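Local coordinates for carboxylesterase YbfK (Bacillus subtilis, PDB 4CCY), which hydrolyses carboxylic esters to an alcohol and a carboxylate as an alpha/beta hydrolase of the carboxylesterase class, at residues Pro221-Gln233 with Ala252-Gln264. Numbering follows the deposited sequence.
Sequences PYVFTDQELKSIQ and AFERASVLVPGIQ
Phe224 O is gripped by two nitrogens of one guanidinium: Arg255 NH2 lies 2.7 Å from Phe224 O, in the carbonyl plane on a lone pair, while Arg255 NH1, 3.0 Å from Phe224 O, comes from nearly straight beyond the oxygen. The carbonyl oxygen sits close to the guanidinium plane. Arg255 NH2 also makes a salt bridge to Asp226, 2.8 Å from Asp226 OD1, which it meets almost in line with the C-O bond; the carboxylate and guanidinium planes are turned 35° apart, and Arg255 NE adds only a weak bond to the same oxygen. Arg255 reaches across because CG stands anti to the backbone N (chi1 -163°) and the chain runs extended to NE. Leu229 CD1 lies over one face of the guanidinium, 3.4 Å from Arg255 NH1, and NH1 has a further acceptor in Phe158 O. In this alpha/beta hydrolase the bonds tie helix 249-259, which packs on sheet strand 236-241, to the start of helix 226-230, where Thr225 and Glu228 form a capping box. The axes of segments 226-230 and 252-259 come within 9.7 Å, their N-to-C directions 58° apart. A leucine in place of Arg255 would probably leave Phe224 O without these two donors and the Asp226 carboxylate without this countercharge. Leu229, Leu259, Val260 and Ile232 supply the apolar part, with Leu229 CD1 meeting Leu259 CD1. Leu259 CD1 also touches Asp226 OD1, CD2 meets Lys230 CG where the two side chains cross at a slant, and the Leu259 carbonyl oxygen receives a CA-H...O contact from Lys230 CA. Past Leu259, Val260 offers both methyls to Ile232 CD1, which lies 3.7 Å from Val260 CG1. Pro261, second residue of the type II turn from Val260 to Ile263, rests its CG 3.6 Å from Lys230 O.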
loop_
_atom_site.group_PDB
_atom_site.type_symbol
_atom_site.label_atom_id
_atom_site.label_comp_id
_atom_site.label_asym_id
_atom_site.label_seq_id
_atom_site.Cartn_x
_atom_site.Cartn_y
_atom_site.Cartn_z
ATOM N N PRO A 221 4.559 -11.672 -5.937
ATOM C CA PRO A 221 3.160 -11.760 -5.490
ATOM C C PRO A 221 2.859 -13.106 -4.852
ATOM O O PRO A 221 3.517 -14.094 -5.175
ATOM C CB PRO A 221 2.355 -11.577 -6.783
ATOM C CG PRO A 221 3.291 -11.954 -7.878
ATOM C CD PRO A 221 4.668 -11.575 -7.406
ATOM N N TYR A 222 1.883 -13.134 -3.947
ATOM C CA TYR A 222 1.543 -14.359 -3.245
ATOM C C TYR A 222 0.042 -14.465 -2.967
ATOM O O TYR A 222 -0.606 -13.480 -2.636
ATOM C CB TYR A 222 2.360 -14.484 -1.952
ATOM C CG TYR A 222 2.082 -15.732 -1.151
ATOM C CD1 TYR A 222 2.320 -17.001 -1.687
ATOM C CD2 TYR A 222 1.585 -15.648 0.146
ATOM C CE1 TYR A 222 2.066 -18.152 -0.948
ATOM C CE2 TYR A 222 1.334 -16.794 0.900
ATOM C CZ TYR A 222 1.580 -18.039 0.346
ATOM O OH TYR A 222 1.333 -19.164 1.086
ATOM N N VAL A 223 -0.503 -15.662 -3.147
ATOM C CA VAL A 223 -1.881 -15.967 -2.733
ATOM C C VAL A 223 -1.824 -16.752 -1.417
ATOM O O VAL A 223 -1.264 -17.847 -1.351
ATOM C CB VAL A 223 -2.647 -16.758 -3.828
ATOM C CG1 VAL A 223 -4.028 -17.185 -3.334
ATOM C CG2 VAL A 223 -2.749 -15.939 -5.112
ATOM N N PHE A 224 -2.390 -16.188 -0.362
ATOM C CA PHE A 224 -2.378 -16.871 0.933
ATOM C C PHE A 224 -3.249 -18.121 0.869
ATOM O O PHE A 224 -4.286 -18.113 0.203
ATOM C CB PHE A 224 -2.800 -15.917 2.050
ATOM C CG PHE A 224 -1.841 -14.779 2.241
ATOM C CD1 PHE A 224 -0.693 -14.943 3.013
ATOM C CD2 PHE A 224 -2.045 -13.563 1.592
ATOM C CE1 PHE A 224 0.218 -13.900 3.158
ATOM C CE2 PHE A 224 -1.144 -12.527 1.731
ATOM C CZ PHE A 224 -0.015 -12.688 2.518
ATOM N N THR A 225 -2.807 -19.201 1.514
ATOM C CA THR A 225 -3.532 -20.474 1.454
ATOM C C THR A 225 -4.762 -20.420 2.357
ATOM O O THR A 225 -4.850 -19.550 3.220
ATOM C CB THR A 225 -2.670 -21.657 1.922
ATOM O OG1 THR A 225 -2.311 -21.459 3.298
ATOM C CG2 THR A 225 -1.424 -21.805 1.058
ATOM N N ASP A 226 -5.706 -21.342 2.151
ATOM C CA ASP A 226 -6.837 -21.488 3.073
ATOM C C ASP A 226 -6.311 -21.603 4.496
ATOM O O ASP A 226 -6.804 -20.938 5.392
ATOM C CB ASP A 226 -7.674 -22.726 2.736
ATOM C CG ASP A 226 -8.337 -22.635 1.374
ATOM O OD1 ASP A 226 -8.107 -21.654 0.640
ATOM O OD2 ASP A 226 -9.095 -23.557 1.033
ATOM N N GLN A 227 -5.291 -22.440 4.674
ATOM C CA GLN A 227 -4.637 -22.656 5.964
ATOM C C GLN A 227 -4.217 -21.347 6.635
ATOM O O GLN A 227 -4.518 -21.129 7.811
ATOM C CB GLN A 227 -3.450 -23.622 5.795
ATOM C CG GLN A 227 -2.572 -23.827 7.020
ATOM C CD GLN A 227 -1.567 -24.964 6.842
ATOM O OE1 GLN A 227 -0.767 -24.964 5.901
ATOM N NE2 GLN A 227 -1.596 -25.931 7.751
ATOM N N GLU A 228 -3.542 -20.471 5.892
ATOM C CA GLU A 228 -3.099 -19.199 6.460
ATOM C C GLU A 228 -4.273 -18.283 6.766
ATOM O O GLU A 228 -4.332 -17.714 7.843
ATOM C CB GLU A 228 -2.093 -18.493 5.556
ATOM C CG GLU A 228 -0.773 -19.237 5.429
ATOM C CD GLU A 228 0.061 -18.761 4.259
ATOM O OE1 GLU A 228 -0.429 -18.739 3.099
ATOM O OE2 GLU A 228 1.223 -18.401 4.512
ATOM N N LEU A 229 -5.215 -18.176 5.829
ATOM C CA LEU A 229 -6.335 -17.239 5.957
ATOM C C LEU A 229 -7.273 -17.594 7.117
ATOM O O LEU A 229 -7.753 -16.703 7.828
ATOM C CB LEU A 229 -7.111 -17.141 4.641
ATOM C CG LEU A 229 -6.411 -16.459 3.441
ATOM C CD1 LEU A 229 -7.381 -16.341 2.280
ATOM C CD2 LEU A 229 -5.871 -15.081 3.787
ATOM N N LYS A 230 -7.517 -18.892 7.314
ATOM C CA LYS A 230 -8.355 -19.355 8.421
ATOM C C LYS A 230 -7.743 -19.036 9.785
ATOM O O LYS A 230 -8.466 -18.978 10.778
ATOM C CB LYS A 230 -8.620 -20.860 8.321
ATOM C CG LYS A 230 -9.530 -21.275 7.177
ATOM C CD LYS A 230 -9.242 -22.709 6.728
ATOM C CE LYS A 230 -9.966 -23.723 7.583
ATOM N NZ LYS A 230 -9.758 -25.120 7.094
ATOM N N SER A 231 -6.421 -18.818 9.820
ATOM C CA SER A 231 -5.685 -18.575 11.070
ATOM C C SER A 231 -5.634 -17.111 11.502
ATOM O O SER A 231 -5.135 -16.810 12.579
ATOM C CB SER A 231 -4.258 -19.110 10.968
ATOM O OG SER A 231 -3.429 -18.225 10.223
ATOM N N ILE A 232 -6.143 -16.203 10.669
ATOM C CA ILE A 232 -6.157 -14.770 11.003
ATOM C C ILE A 232 -6.954 -14.515 12.290
ATOM O O ILE A 232 -8.097 -14.966 12.424
ATOM C CB ILE A 232 -6.718 -13.916 9.836
ATOM C CG1 ILE A 232 -5.744 -13.949 8.650
ATOM C CG2 ILE A 232 -7.027 -12.486 10.293
ATOM C CD1 ILE A 232 -6.332 -13.480 7.337
ATOM N N GLN A 233 -6.329 -13.791 13.217
ATOM C CA GLN A 233 -6.868 -13.529 14.544
ATOM C C GLN A 233 -7.016 -12.034 14.867
ATOM O O GLN A 233 -7.063 -11.671 16.048
ATOM C CB GLN A 233 -5.988 -14.215 15.624
ATOM C CG GLN A 233 -4.520 -13.777 15.641
ATOM C CD GLN A 233 -3.690 -14.435 16.738
ATOM O OE1 GLN A 233 -3.337 -15.609 16.642
ATOM N NE2 GLN A 233 -3.345 -13.664 17.779
ATOM N N ALA A 252 -12.149 -13.311 -5.132
ATOM C CA ALA A 252 -11.324 -12.908 -3.993
ATOM C C ALA A 252 -12.214 -12.586 -2.792
ATOM O O ALA A 252 -11.951 -13.041 -1.675
ATOM C CB ALA A 252 -10.472 -11.708 -4.363
ATOM N N PHE A 253 -13.276 -11.816 -3.040
ATOM C CA PHE A 253 -14.300 -11.509 -2.035
ATOM C C PHE A 253 -14.941 -12.768 -1.424
ATOM O O PHE A 253 -14.934 -12.944 -0.197
ATOM C CB PHE A 253 -15.366 -10.569 -2.626
ATOM C CG PHE A 253 -16.619 -10.485 -1.804
ATOM C CD1 PHE A 253 -16.684 -9.646 -0.695
ATOM C CD2 PHE A 253 -17.739 -11.263 -2.132
ATOM C CE1 PHE A 253 -17.836 -9.575 0.069
ATOM C CE2 PHE A 253 -18.898 -11.193 -1.370
ATOM C CZ PHE A 253 -18.950 -10.349 -0.268
ATOM N N GLU A 254 -15.484 -13.639 -2.277
ATOM C CA GLU A 254 -16.076 -14.900 -1.823
ATOM C C GLU A 254 -15.110 -15.732 -0.958
ATOM O O GLU A 254 -15.462 -16.176 0.152
ATOM C CB GLU A 254 -16.594 -15.726 -3.011
ATOM C CG GLU A 254 -17.879 -15.178 -3.615
ATOM C CD GLU A 254 -18.512 -16.118 -4.626
ATOM O OE1 GLU A 254 -18.330 -17.353 -4.507
ATOM O OE2 GLU A 254 -19.212 -15.626 -5.537
ATOM N N ARG A 255 -13.890 -15.918 -1.463
ATOM C CA ARG A 255 -12.854 -16.667 -0.746
ATOM C C ARG A 255 -12.520 -16.051 0.628
ATOM O O ARG A 255 -12.531 -16.746 1.647
ATOM C CB ARG A 255 -11.597 -16.816 -1.620
ATOM C CG ARG A 255 -10.660 -17.900 -1.147
ATOM C CD ARG A 255 -9.484 -18.154 -2.087
ATOM N NE ARG A 255 -8.527 -19.017 -1.398
ATOM C CZ ARG A 255 -7.376 -18.618 -0.854
ATOM N NH1 ARG A 255 -6.969 -17.362 -0.965
ATOM N NH2 ARG A 255 -6.609 -19.503 -0.216
ATOM N N ALA A 256 -12.240 -14.753 0.653
ATOM C CA ALA A 256 -11.928 -14.063 1.906
ATOM C C ALA A 256 -13.079 -14.161 2.914
ATOM O O ALA A 256 -12.859 -14.449 4.092
ATOM C CB ALA A 256 -11.587 -12.607 1.638
ATOM N N SER A 257 -14.303 -13.919 2.432
ATOM C CA SER A 257 -15.499 -13.970 3.263
ATOM C C SER A 257 -15.680 -15.330 3.919
ATOM O O SER A 257 -16.077 -15.405 5.072
ATOM C CB SER A 257 -16.743 -13.612 2.447
ATOM O OG SER A 257 -16.710 -12.248 2.083
ATOM N N VAL A 258 -15.364 -16.393 3.190
ATOM C CA VAL A 258 -15.529 -17.756 3.698
ATOM C C VAL A 258 -14.451 -18.100 4.732
ATOM O O VAL A 258 -14.751 -18.700 5.765
ATOM C CB VAL A 258 -15.528 -18.812 2.560
ATOM C CG1 VAL A 258 -15.541 -20.233 3.126
ATOM C CG2 VAL A 258 -16.733 -18.626 1.650
ATOM N N LEU A 259 -13.209 -17.712 4.451
ATOM C CA LEU A 259 -12.063 -18.201 5.215
ATOM C C LEU A 259 -11.662 -17.371 6.435
ATOM O O LEU A 259 -11.283 -17.933 7.453
ATOM C CB LEU A 259 -10.849 -18.414 4.291
ATOM C CG LEU A 259 -11.051 -19.446 3.168
ATOM C CD1 LEU A 259 -9.912 -19.382 2.172
ATOM C CD2 LEU A 259 -11.226 -20.867 3.714
ATOM N N VAL A 260 -11.739 -16.044 6.339
ATOM C CA VAL A 260 -11.203 -15.170 7.383
ATOM C C VAL A 260 -12.245 -14.876 8.474
ATOM O O VAL A 260 -13.240 -14.216 8.194
ATOM C CB VAL A 260 -10.683 -13.835 6.786
ATOM C CG1 VAL A 260 -10.010 -12.995 7.847
ATOM C CG2 VAL A 260 -9.721 -14.079 5.622
ATOM N N PRO A 261 -12.000 -15.335 9.724
ATOM C CA PRO A 261 -12.934 -15.129 10.843
ATOM C C PRO A 261 -13.242 -13.652 11.158
ATOM O O PRO A 261 -12.336 -12.856 11.410
ATOM C CB PRO A 261 -12.211 -15.776 12.036
ATOM C CG PRO A 261 -11.261 -16.744 11.429
ATOM C CD PRO A 261 -10.800 -16.080 10.161
ATOM N N GLY A 262 -14.524 -13.303 11.137
ATOM C CA GLY A 262 -14.977 -11.957 11.484
ATOM C C GLY A 262 -14.655 -10.877 10.469
ATOM O O GLY A 262 -14.771 -9.696 10.780
ATOM N N ILE A 263 -14.267 -11.266 9.248
ATOM C CA ILE A 263 -13.891 -10.286 8.214
ATOM C C ILE A 263 -15.073 -9.408 7.797
ATOM O O ILE A 263 -16.210 -9.876 7.693
ATOM C CB ILE A 263 -13.252 -10.940 6.956
ATOM C CG1 ILE A 263 -12.611 -9.877 6.056
ATOM C CG2 ILE A 263 -14.276 -11.756 6.157
ATOM C CD1 ILE A 263 -11.514 -10.393 5.145
ATOM N N GLN A 264 -14.783 -8.134 7.562
ATOM C CA GLN A 264 -15.712 -7.264 6.868
ATOM C C GLN A 264 -15.145 -7.036 5.473
ATOM O O GLN A 264 -14.124 -6.358 5.300
ATOM C CB GLN A 264 -15.921 -5.966 7.641
ATOM C CG GLN A 264 -16.513 -6.219 9.022
ATOM C CD GLN A 264 -16.509 -5.009 9.929
ATOM O OE1 GLN A 264 -16.558 -3.871 9.469
ATOM N NE2 GLN A 264 -16.457 -5.251 11.242
#